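Local coordinates for protein arylsulfatase (Pseudoalteromonas sp. MB47, PDB 7AJ0) that probably hydrolyses sulfate esters on the seaweed polysaccharide fucoidan, working from chain ends as a calcium-containing, hexameric sulfatase of the alkaline phosphatase clan, at residues A[30-41]-A[406-417]; A[248-257]-A[305-314]. All coordinates share one frame; numbering follows the deposited sequence.

Contact 1 (A[30-41]-A[406-417])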
loop_
_atom_site.group_PDB
_atom_site.type_symbol
_atom_site.label_atom_id
_atom_site.label_comp_id
_atom_site.label_asym_id
_atom_site.label_seq_id
_atom_site.Cartn_x
_atom_site.Cartn_y
_atom_site.Cartn_z
ATOM N N ARG A 30 16.377 -32.424 31.485
ATOM C CA ARG A 30 16.762 -31.483 32.538
ATOM C C ARG A 30 16.978 -32.264 33.830
ATOM O O ARG A 30 16.259 -32.080 34.818
ATOM C CB ARG A 30 15.703 -30.400 32.721
ATOM C CG ARG A 30 15.390 -29.601 31.463
ATOM C CD ARG A 30 16.585 -28.795 30.980
ATOM N NE ARG A 30 16.247 -27.974 29.820
ATOM C CZ ARG A 30 17.140 -27.413 29.008
ATOM N NH1 ARG A 30 18.437 -27.585 29.222
ATOM N NH2 ARG A 30 16.732 -26.685 27.976
ATOM N N PRO A 31 17.981 -33.147 33.856
ATOM C CA PRO A 31 18.064 -34.121 34.961
ATOM C C PRO A 31 18.250 -33.495 36.332
ATOM O O PRO A 31 17.725 -34.027 37.317
ATOM C CB PRO A 31 19.265 -34.998 34.565
ATOM C CG PRO A 31 20.059 -34.164 33.606
ATOM C CD PRO A 31 19.064 -33.316 32.869
ATOM N N GLU A 32 18.987 -32.386 36.435
ATOM C CA GLU A 32 19.156 -31.754 37.741
ATOM C C GLU A 32 17.871 -31.061 38.182
ATOM O O GLU A 32 17.485 -31.138 39.354
ATOM C CB GLU A 32 20.322 -30.769 37.706
ATOM C CG GLU A 32 21.677 -31.423 37.460
ATOM C CD GLU A 32 21.996 -32.521 38.465
ATOM O OE1 GLU A 32 21.814 -32.295 39.682
ATOM O OE2 GLU A 32 22.417 -33.615 38.034
ATOM N N GLN A 33 17.191 -30.383 37.257
ATOM C CA GLN A 33 15.887 -29.812 37.576
ATOM C C GLN A 33 14.890 -30.908 37.939
ATOM O O GLN A 33 14.055 -30.728 38.834
ATOM C CB GLN A 33 15.382 -28.981 36.396
ATOM C CG GLN A 33 16.226 -27.741 36.112
ATOM C CD GLN A 33 15.831 -27.019 34.832
ATOM O OE1 GLN A 33 16.671 -26.407 34.174
ATOM N NE2 GLN A 33 14.553 -27.081 34.480
ATOM N N GLU A 34 14.970 -32.057 37.263
ATOM C CA GLU A 34 14.055 -33.156 37.556
ATOM C C GLU A 34 14.278 -33.699 38.964
ATOM O O GLU A 34 13.314 -34.052 39.655
ATOM C CB GLU A 34 14.223 -34.261 36.509
ATOM C CG GLU A 34 13.427 -35.534 36.779
ATOM C CD GLU A 34 11.923 -35.328 36.712
ATOM O OE1 GLU A 34 11.480 -34.263 36.231
ATOM O OE2 GLU A 34 11.182 -36.237 37.146
ATOM N N LYS A 35 15.535 -33.779 39.408
ATOM C CA LYS A 35 15.795 -34.190 40.784
ATOM C C LYS A 35 15.127 -33.243 41.775
ATOM O O LYS A 35 14.521 -33.686 42.757
ATOM C CB LYS A 35 17.298 -34.249 41.050
ATOM C CG LYS A 35 17.969 -35.529 40.593
ATOM C CD LYS A 35 19.456 -35.497 40.912
ATOM C CE LYS A 35 20.269 -36.248 39.867
ATOM N NZ LYS A 35 21.735 -36.059 40.067
ATOM N N VAL A 36 15.236 -31.934 41.536
ATOM C CA VAL A 36 14.596 -30.963 42.418
ATOM C C VAL A 36 13.085 -31.149 42.403
ATOM O O VAL A 36 12.432 -31.132 43.454
ATOM C CB VAL A 36 14.988 -29.531 42.009
ATOM C CG1 VAL A 36 14.012 -28.527 42.599
ATOM C CG2 VAL A 36 16.406 -29.220 42.454
ATOM N N ALA A 37 12.503 -31.325 41.216
ATOM C CA ALA A 37 11.055 -31.462 41.121
ATOM C C ALA A 37 10.569 -32.728 41.818
ATOM O O ALA A 37 9.540 -32.711 42.505
ATOM C CB ALA A 37 10.626 -31.463 39.653
ATOM N N VAL A 38 11.294 -33.837 41.652
ATOM C CA VAL A 38 10.890 -35.086 42.290
ATOM C C VAL A 38 10.918 -34.941 43.807
ATOM O O VAL A 38 10.039 -35.452 44.510
ATOM C CB VAL A 38 11.793 -36.242 41.817
ATOM C CG1 VAL A 38 11.599 -37.465 42.701
ATOM C CG2 VAL A 38 11.502 -36.582 40.363
ATOM N N SER A 39 11.926 -34.241 44.333
ATOM C CA SER A 39 12.028 -34.064 45.777
ATOM C C SER A 39 10.914 -33.170 46.307
ATOM O O SER A 39 10.322 -33.459 47.354
ATOM C CB SER A 39 13.395 -33.482 46.135
ATOM O OG SER A 39 13.429 -33.065 47.487
ATOM N N LYS A 40 10.614 -32.079 45.600
ATOM C CA LYS A 40 9.551 -31.184 46.044
ATOM C C LYS A 40 8.200 -31.886 46.039
ATOM O O LYS A 40 7.402 -31.723 46.969
ATOM C CB LYS A 40 9.508 -29.944 45.154
ATOM C CG LYS A 40 10.635 -28.957 45.398
ATOM C CD LYS A 40 10.551 -27.797 44.422
ATOM C CE LYS A 40 11.399 -26.628 44.872
ATOM N NZ LYS A 40 11.265 -25.468 43.949
ATOM N N LEU A 41 7.922 -32.670 44.996
ATOM C CA LEU A 41 6.653 -33.387 44.933
ATOM C C LEU A 41 6.579 -34.466 46.005
ATOM O O LEU A 41 5.524 -34.662 46.621
ATOM C CB LEU A 41 6.466 -33.994 43.544
ATOM C CG LEU A 41 6.151 -33.007 42.418
ATOM C CD1 LEU A 41 6.348 -33.660 41.057
ATOM C CD2 LEU A 41 4.734 -32.470 42.544
ATOM N N THR A 406 7.059 -30.290 34.365
ATOM C CA THR A 406 7.151 -30.203 35.819
ATOM C C THR A 406 8.553 -29.799 36.262
ATOM O O THR A 406 8.711 -28.995 37.188
ATOM C CB THR A 406 6.750 -31.538 36.448
ATOM O OG1 THR A 406 5.368 -31.801 36.170
ATOM C CG2 THR A 406 6.965 -31.512 37.952
ATOM N N ALA A 407 9.585 -30.345 35.611
ATOM C CA ALA A 407 10.955 -29.956 35.923
ATOM C C ALA A 407 11.243 -28.508 35.548
ATOM O O ALA A 407 12.170 -27.905 36.099
ATOM C CB ALA A 407 11.940 -30.877 35.201
ATOM N N PHE A 408 10.476 -27.943 34.619
ATOM C CA PHE A 408 10.652 -26.547 34.230
ATOM C C PHE A 408 9.945 -25.611 35.201
ATOM O O PHE A 408 10.508 -24.583 35.595
ATOM C CB PHE A 408 10.141 -26.368 32.798
ATOM C CG PHE A 408 10.065 -24.941 32.336
ATOM C CD1 PHE A 408 11.179 -24.119 32.369
ATOM C CD2 PHE A 408 8.878 -24.434 31.828
ATOM C CE1 PHE A 408 11.105 -22.809 31.926
ATOM C CE2 PHE A 408 8.797 -23.127 31.382
ATOM C CZ PHE A 408 9.912 -22.313 31.430
ATOM N N LEU A 409 8.730 -25.970 35.625
ATOM C CA LEU A 409 7.947 -25.093 36.485
ATOM C C LEU A 409 8.416 -25.118 37.936
ATOM O O LEU A 409 8.244 -24.124 38.649
ATOM C CB LEU A 409 6.468 -25.484 36.422
ATOM C CG LEU A 409 5.754 -25.291 35.085
ATOM C CD1 LEU A 409 4.351 -25.881 35.134
ATOM C CD2 LEU A 409 5.697 -23.819 34.710
ATOM N N LEU A 410 8.997 -26.227 38.393
ATOM C CA LEU A 410 9.370 -26.383 39.793
ATOM C C LEU A 410 10.844 -26.107 40.059
ATOM O O LEU A 410 11.280 -26.215 41.210
ATOM C CB LEU A 410 9.024 -27.796 40.277
ATOM C CG LEU A 410 7.563 -28.218 40.131
ATOM C CD1 LEU A 410 7.346 -29.600 40.720
ATOM C CD2 LEU A 410 6.641 -27.210 40.786
ATOM N N ALA A 411 11.618 -25.756 39.038
ATOM C CA ALA A 411 13.020 -25.404 39.204
ATOM C C ALA A 411 13.178 -23.889 39.231
ATOM O O ALA A 411 12.552 -23.175 38.443
ATOM C CB ALA A 411 13.870 -25.994 38.076
ATOM N N ASP A 412 14.013 -23.403 40.146
ATOM C CA ASP A 412 14.325 -21.980 40.192
ATOM C C ASP A 412 15.037 -21.566 38.912
ATOM O O ASP A 412 16.131 -22.058 38.612
ATOM C CB ASP A 412 15.191 -21.664 41.410
ATOM C CG ASP A 412 14.410 -21.706 42.712
ATOM O OD1 ASP A 412 13.162 -21.746 42.659
ATOM O OD2 ASP A 412 15.044 -21.701 43.789
ATOM N N ASN A 413 14.416 -20.664 38.156
ATOM C CA ASN A 413 14.960 -20.195 36.883
ATOM C C ASN A 413 15.347 -21.375 35.996
ATOM O O ASN A 413 16.420 -21.414 35.392
ATOM C CB ASN A 413 16.152 -19.269 37.115
ATOM C CG ASN A 413 15.898 -18.272 38.222
ATOM O OD1 ASN A 413 15.108 -17.341 38.066
ATOM N ND2 ASN A 413 16.566 -18.464 39.355
ATOM N N GLY A 414 14.450 -22.354 35.927
ATOM C CA GLY A 414 14.739 -23.558 35.184
ATOM C C GLY A 414 14.687 -23.341 33.686
ATOM O O GLY A 414 14.112 -22.379 33.177
ATOM N N LYS A 415 15.314 -24.262 32.968
ATOM C CA LYS A 415 15.266 -24.261 31.515
ATOM C C LYS A 415 14.143 -25.170 31.034
ATOM O O LYS A 415 13.818 -26.182 31.663
ATOM C CB LYS A 415 16.608 -24.702 30.936
ATOM C CG LYS A 415 17.735 -23.725 31.245
ATOM C CD LYS A 415 19.068 -24.188 30.677
ATOM C CE LYS A 415 20.176 -23.200 31.013
ATOM N NZ LYS A 415 21.459 -23.543 30.342
ATOM N N SER A 416 13.543 -24.787 29.914
ATOM C CA SER A 416 12.394 -25.507 29.387
ATOM C C SER A 416 12.814 -26.848 28.793
ATOM O O SER A 416 13.934 -27.016 28.305
ATOM C CB SER A 416 11.696 -24.655 28.328
ATOM O OG SER A 416 10.638 -25.360 27.710
ATOM N N ARG A 417 11.897 -27.815 28.856
ATOM C CA ARG A 417 12.091 -29.099 28.200
ATOM C C ARG A 417 11.593 -29.103 26.761
ATOM O O ARG A 417 11.784 -30.101 26.058
ATOM C CB ARG A 417 11.381 -30.211 28.986
ATOM C CG ARG A 417 11.841 -30.315 30.430
ATOM C CD ARG A 417 11.336 -31.581 31.118
ATOM N NE ARG A 417 11.841 -32.794 30.481
ATOM C CZ ARG A 417 11.081 -33.803 30.057
ATOM N NH1 ARG A 417 9.763 -33.775 30.208
ATOM N NH2 ARG A 417 11.651 -34.854 29.489
#
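A polar clamp backed by a small apolar patch joins the start of the N-terminal helix 31-48 to the short helix 406-409 and the loop that follows it, on the periphery of the subunit. The Gln33 amide plugs into this loop. Its OE1 accepts from Lys415 N at 2.8 Å in a nearly straight bond (173°), and NE2 gives one bond to Lys415 O and another to Ala407 O, both near the amide plane. Three backbone partners thus fix the rotation of the amide, while Gln33 CG rests on Ala411 CB. Arg30, just before the helix, grips Ser416 O side-on with NE (2.9 Å) and NH2 (2.8 Å). Its chain bends at chi2 (-64°), and one guanidinium face lies over Lys415 CB, 3.4 Å from Arg30 CZ. Further along the helix, Ala37 CB meets Leu410 CD1 at 3.9 Å, and Leu41 CD1 reaches Thr406 CG2 tip to tip. The extended Lys40 chain runs over the Leu410 carbonyl and puts NZ 2.8 Å from Leu410 O; this ammonium also bonds to Met364 O. Glu34, whose OE1 touches Ala407 CB, forms a salt bridge to Arg386 of helix 377-387. That helix also packs against Leu41 and Thr406, while Phe408 and Leu409 turn from helix 31-48 toward strand 91-97.

Contact 2 (A[248-257]-A[305-314])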
loop_
_atom_site.group_PDB
_atom_site.type_symbol
_atom_site.label_atom_id
_atom_site.label_comp_id
_atom_site.label_asym_id
_atom_site.label_seq_id
_atom_site.Cartn_x
_atom_site.Cartn_y
_atom_site.Cartn_z
ATOM N N SER A 248 -17.818 -23.191 40.307
ATOM C CA SER A 248 -16.462 -23.617 40.643
ATOM C C SER A 248 -16.230 -23.592 42.149
ATOM O O SER A 248 -15.491 -24.433 42.674
ATOM C CB SER A 248 -15.438 -22.733 39.936
ATOM O OG SER A 248 -15.319 -23.090 38.571
ATOM N N VAL A 249 -16.843 -22.641 42.855
ATOM C CA VAL A 249 -16.749 -22.625 44.312
ATOM C C VAL A 249 -17.406 -23.871 44.893
ATOM O O VAL A 249 -16.834 -24.555 45.749
ATOM C CB VAL A 249 -17.375 -21.338 44.876
ATOM C CG1 VAL A 249 -17.565 -21.454 46.382
ATOM C CG2 VAL A 249 -16.507 -20.133 44.538
ATOM N N LYS A 250 -18.619 -24.188 44.432
ATOM C CA LYS A 250 -19.286 -25.398 44.904
ATOM C C LYS A 250 -18.445 -26.637 44.615
ATOM O O LYS A 250 -18.341 -27.535 45.457
ATOM C CB LYS A 250 -20.666 -25.526 44.259
ATOM C CG LYS A 250 -21.686 -24.508 44.751
ATOM C CD LYS A 250 -23.048 -24.727 44.101
ATOM C CE LYS A 250 -24.069 -23.701 44.580
ATOM N NZ LYS A 250 -25.392 -23.852 43.905
ATOM N N PHE A 251 -17.825 -26.695 43.434
ATOM C CA PHE A 251 -17.055 -27.876 43.059
ATOM C C PHE A 251 -15.829 -28.044 43.948
ATOM O O PHE A 251 -15.563 -29.139 44.460
ATOM C CB PHE A 251 -16.642 -27.791 41.589
ATOM C CG PHE A 251 -15.853 -28.976 41.117
ATOM C CD1 PHE A 251 -16.493 -30.155 40.775
ATOM C CD2 PHE A 251 -14.473 -28.915 41.027
ATOM C CE1 PHE A 251 -15.772 -31.253 40.351
ATOM C CE2 PHE A 251 -13.744 -30.009 40.599
ATOM C CZ PHE A 251 -14.395 -31.180 40.260
ATOM N N ILE A 252 -15.059 -26.971 44.140
ATOM C CA ILE A 252 -13.861 -27.059 44.969
ATOM C C ILE A 252 -14.231 -27.423 46.401
ATOM O O ILE A 252 -13.596 -28.285 47.021
ATOM C CB ILE A 252 -13.068 -25.740 44.898
ATOM C CG1 ILE A 252 -12.354 -25.640 43.547
ATOM C CG2 ILE A 252 -12.073 -25.643 46.047
ATOM C CD1 ILE A 252 -11.850 -24.259 43.213
ATOM N N ASN A 253 -15.266 -26.778 46.948
ATOM C CA ASN A 253 -15.709 -27.116 48.296
ATOM C C ASN A 253 -16.060 -28.594 48.406
ATOM O O ASN A 253 -15.694 -29.258 49.382
ATOM C CB ASN A 253 -16.914 -26.261 48.690
ATOM C CG ASN A 253 -16.528 -24.846 49.061
ATOM O OD1 ASN A 253 -15.383 -24.579 49.417
ATOM N ND2 ASN A 253 -17.485 -23.931 48.985
ATOM N N GLN A 254 -16.766 -29.128 47.408
ATOM C CA GLN A 254 -17.214 -30.514 47.477
ATOM C C GLN A 254 -16.043 -31.485 47.389
ATOM O O GLN A 254 -16.032 -32.514 48.074
ATOM C CB GLN A 254 -18.226 -30.782 46.364
ATOM C CG GLN A 254 -18.847 -32.163 46.399
ATOM C CD GLN A 254 -19.940 -32.331 45.360
ATOM O OE1 GLN A 254 -20.259 -31.399 44.622
ATOM N NE2 GLN A 254 -20.522 -33.524 45.301
ATOM N N ALA A 255 -15.043 -31.174 46.560
ATOM C CA ALA A 255 -13.897 -32.068 46.429
ATOM C C ALA A 255 -13.005 -32.011 47.663
ATOM O O ALA A 255 -12.488 -33.042 48.112
ATOM C CB ALA A 255 -13.095 -31.715 45.176
ATOM N N VAL A 256 -12.807 -30.820 48.227
ATOM C CA VAL A 256 -11.952 -30.700 49.402
ATOM C C VAL A 256 -12.617 -31.345 50.612
ATOM O O VAL A 256 -11.949 -31.937 51.465
ATOM C CB VAL A 256 -11.599 -29.227 49.666
ATOM C CG1 VAL A 256 -10.821 -29.095 50.968
ATOM C CG2 VAL A 256 -10.804 -28.652 48.499
ATOM N N ASP A 257 -13.948 -31.237 50.707
ATOM C CA ASP A 257 -14.657 -31.841 51.832
ATOM C C ASP A 257 -14.666 -33.362 51.741
ATOM O O ASP A 257 -14.735 -34.044 52.770
ATOM C CB ASP A 257 -16.088 -31.302 51.904
ATOM C CG ASP A 257 -16.144 -29.841 52.319
ATOM O OD1 ASP A 257 -15.090 -29.283 52.695
ATOM O OD2 ASP A 257 -17.243 -29.247 52.268
ATOM N N LEU A 305 -11.334 -17.116 43.765
ATOM C CA LEU A 305 -10.970 -18.529 43.742
ATOM C C LEU A 305 -9.686 -18.780 44.524
ATOM O O LEU A 305 -9.561 -19.801 45.211
ATOM C CB LEU A 305 -10.826 -19.006 42.298
ATOM C CG LEU A 305 -12.119 -19.045 41.483
ATOM C CD1 LEU A 305 -11.847 -19.450 40.039
ATOM C CD2 LEU A 305 -13.123 -19.995 42.123
ATOM N N VAL A 306 -8.720 -17.863 44.433
ATOM C CA VAL A 306 -7.503 -17.989 45.227
ATOM C C VAL A 306 -7.825 -17.878 46.711
ATOM O O VAL A 306 -7.267 -18.607 47.541
ATOM C CB VAL A 306 -6.472 -16.930 44.794
ATOM C CG1 VAL A 306 -5.360 -16.812 45.827
ATOM C CG2 VAL A 306 -5.901 -17.267 43.423
ATOM N N ALA A 307 -8.727 -16.963 47.072
ATOM C CA ALA A 307 -9.076 -16.798 48.478
ATOM C C ALA A 307 -9.847 -18.002 49.002
ATOM O O ALA A 307 -9.728 -18.346 50.184
ATOM C CB ALA A 307 -9.890 -15.520 48.672
ATOM N N LEU A 308 -10.641 -18.647 48.147
ATOM C CA LEU A 308 -11.329 -19.868 48.550
ATOM C C LEU A 308 -10.329 -20.977 48.858
ATOM O O LEU A 308 -10.449 -21.672 49.873
ATOM C CB LEU A 308 -12.302 -20.300 47.454
ATOM C CG LEU A 308 -12.938 -21.682 47.613
ATOM C CD1 LEU A 308 -13.744 -21.763 48.901
ATOM C CD2 LEU A 308 -13.804 -22.008 46.401
ATOM N N LEU A 309 -9.330 -21.156 47.988
ATOM C CA LEU A 309 -8.317 -22.180 48.232
ATOM C C LEU A 309 -7.562 -21.909 49.529
ATOM O O LEU A 309 -7.242 -22.841 50.278
ATOM C CB LEU A 309 -7.348 -22.245 47.052
ATOM C CG LEU A 309 -7.943 -22.720 45.728
ATOM C CD1 LEU A 309 -6.971 -22.468 44.587
ATOM C CD2 LEU A 309 -8.307 -24.194 45.796
ATOM N N LYS A 310 -7.266 -20.639 49.807
ATOM C CA LYS A 310 -6.591 -20.287 51.052
ATOM C C LYS A 310 -7.460 -20.616 52.258
ATOM O O LYS A 310 -6.974 -21.171 53.250
ATOM C CB LYS A 310 -6.231 -18.802 51.032
ATOM C CG LYS A 310 -5.409 -18.316 52.210
ATOM C CD LYS A 310 -4.837 -16.932 51.913
ATOM C CE LYS A 310 -4.045 -16.374 53.082
ATOM N NZ LYS A 310 -4.891 -15.551 53.990
ATOM N N GLU A 311 -8.754 -20.293 52.185
ATOM C CA GLU A 311 -9.649 -20.534 53.311
ATOM C C GLU A 311 -9.831 -22.022 53.577
ATOM O O GLU A 311 -10.074 -22.420 54.722
ATOM C CB GLU A 311 -11.003 -19.868 53.046
ATOM C CG GLU A 311 -11.962 -19.886 54.229
ATOM C CD GLU A 311 -12.929 -21.059 54.197
ATOM O OE1 GLU A 311 -13.153 -21.628 53.107
ATOM O OE2 GLU A 311 -13.471 -21.408 55.269
ATOM N N LYS A 312 -9.715 -22.854 52.545
ATOM C CA LYS A 312 -9.818 -24.298 52.689
ATOM C C LYS A 312 -8.481 -24.960 52.995
ATOM O O LYS A 312 -8.428 -26.189 53.112
ATOM C CB LYS A 312 -10.411 -24.907 51.414
ATOM C CG LYS A 312 -11.839 -24.472 51.137
ATOM C CD LYS A 312 -12.827 -25.591 51.426
ATOM C CE LYS A 312 -14.102 -25.053 52.058
ATOM N NZ LYS A 312 -15.160 -26.098 52.135
ATOM N N GLY A 313 -7.407 -24.186 53.121
ATOM C CA GLY A 313 -6.107 -24.756 53.410
ATOM C C GLY A 313 -5.535 -25.612 52.306
ATOM O O GLY A 313 -4.792 -26.558 52.588
ATOM N N GLN A 314 -5.848 -25.298 51.047
ATOM C CA GLN A 314 -5.410 -26.102 49.913
ATOM C C GLN A 314 -4.467 -25.362 48.970
ATOM O O GLN A 314 -4.187 -25.867 47.877
ATOM C CB GLN A 314 -6.627 -26.601 49.121
ATOM C CG GLN A 314 -7.453 -27.645 49.843
ATOM C CD GLN A 314 -6.717 -28.962 49.996
ATOM O OE1 GLN A 314 -6.148 -29.488 49.038
ATOM N NE2 GLN A 314 -6.724 -29.503 51.209
#
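Leu308 carries most of the apolar contact between helices 240-258 and 290-311: its CD2 sits against Val249, 3.7 Å from CA and 3.8 Å from CG2, and also meets Ile252 CG2 at 4.0 Å. CG of Leu308 is anti to the backbone N (chi1 170°), and the branch beyond it delivers CD2 to these two residues while CD1 turns to Asn253 OD1. On the sheet side of Leu308, Ile252 CG2 touches Leu309 CD2, their side chains crossing at about a right angle. Leu305 CD2 extends the apolar seam to Val249 and Ser248, and at the other end Gln314 CG lies 3.7 Å from Val256 CG2, the two side chains sliding past each other in opposite directions.

The helix segments run nearly parallel, 18° apart with axes 10.8 Å from each other, as neighbouring helices on one side of the central sheet of an alkaline phosphatase-like alpha/beta fold. Ile252 and Leu309 both reach strand 262-267, and Leu309 also touches strand 318-324. A Schellman motif ends the second helix, with Gly313 at positive phi turning the chain toward that latter strand.

Polar contact is concentrated at Lys312. Its chain, bent at chi2 (-106°) and chi3, crosses Asn253 and brings NZ 3.2 Å from Asp257 OD1 in a salt bridge whose hydrogen bond is weak. NZ is also 3.1 Å from Asn253 OD1. Replacing Lys312 by an alanine removes the ammonium and the bent chain, and is likely to leave the Asp257 carboxylate without its positive mate and open a gap beside Val256 CG1. Gln314 OE1 is hydrogen-bonded to Asn53 ND2 outside the pair, and Ser248 OG is paired with His266 ND1.

How the contacts relate
Contacts 1 and 2 lie apart in the same chain, with centres 27 Å from each other and nearest atoms about 12 Å apart. Along the sequence, both segments of contact 2 fall between those of contact 1. The central mixed sheet connects their surroundings: strands 262-267 and 318-324 flank strand 53-59, and 318-324 pairs with 354-360, which leads to strand 91-97 beside contact 1. The calcium site, formed by Asp60, Asp61, Cys102, Asp325 and Asn326, includes no residue of either contact, but helix 290-311 of contact 2 leads into strand 318-324, which ends directly before Asp325 and Asn326, and strand 53-59 ends just before Asp60 and Asp61.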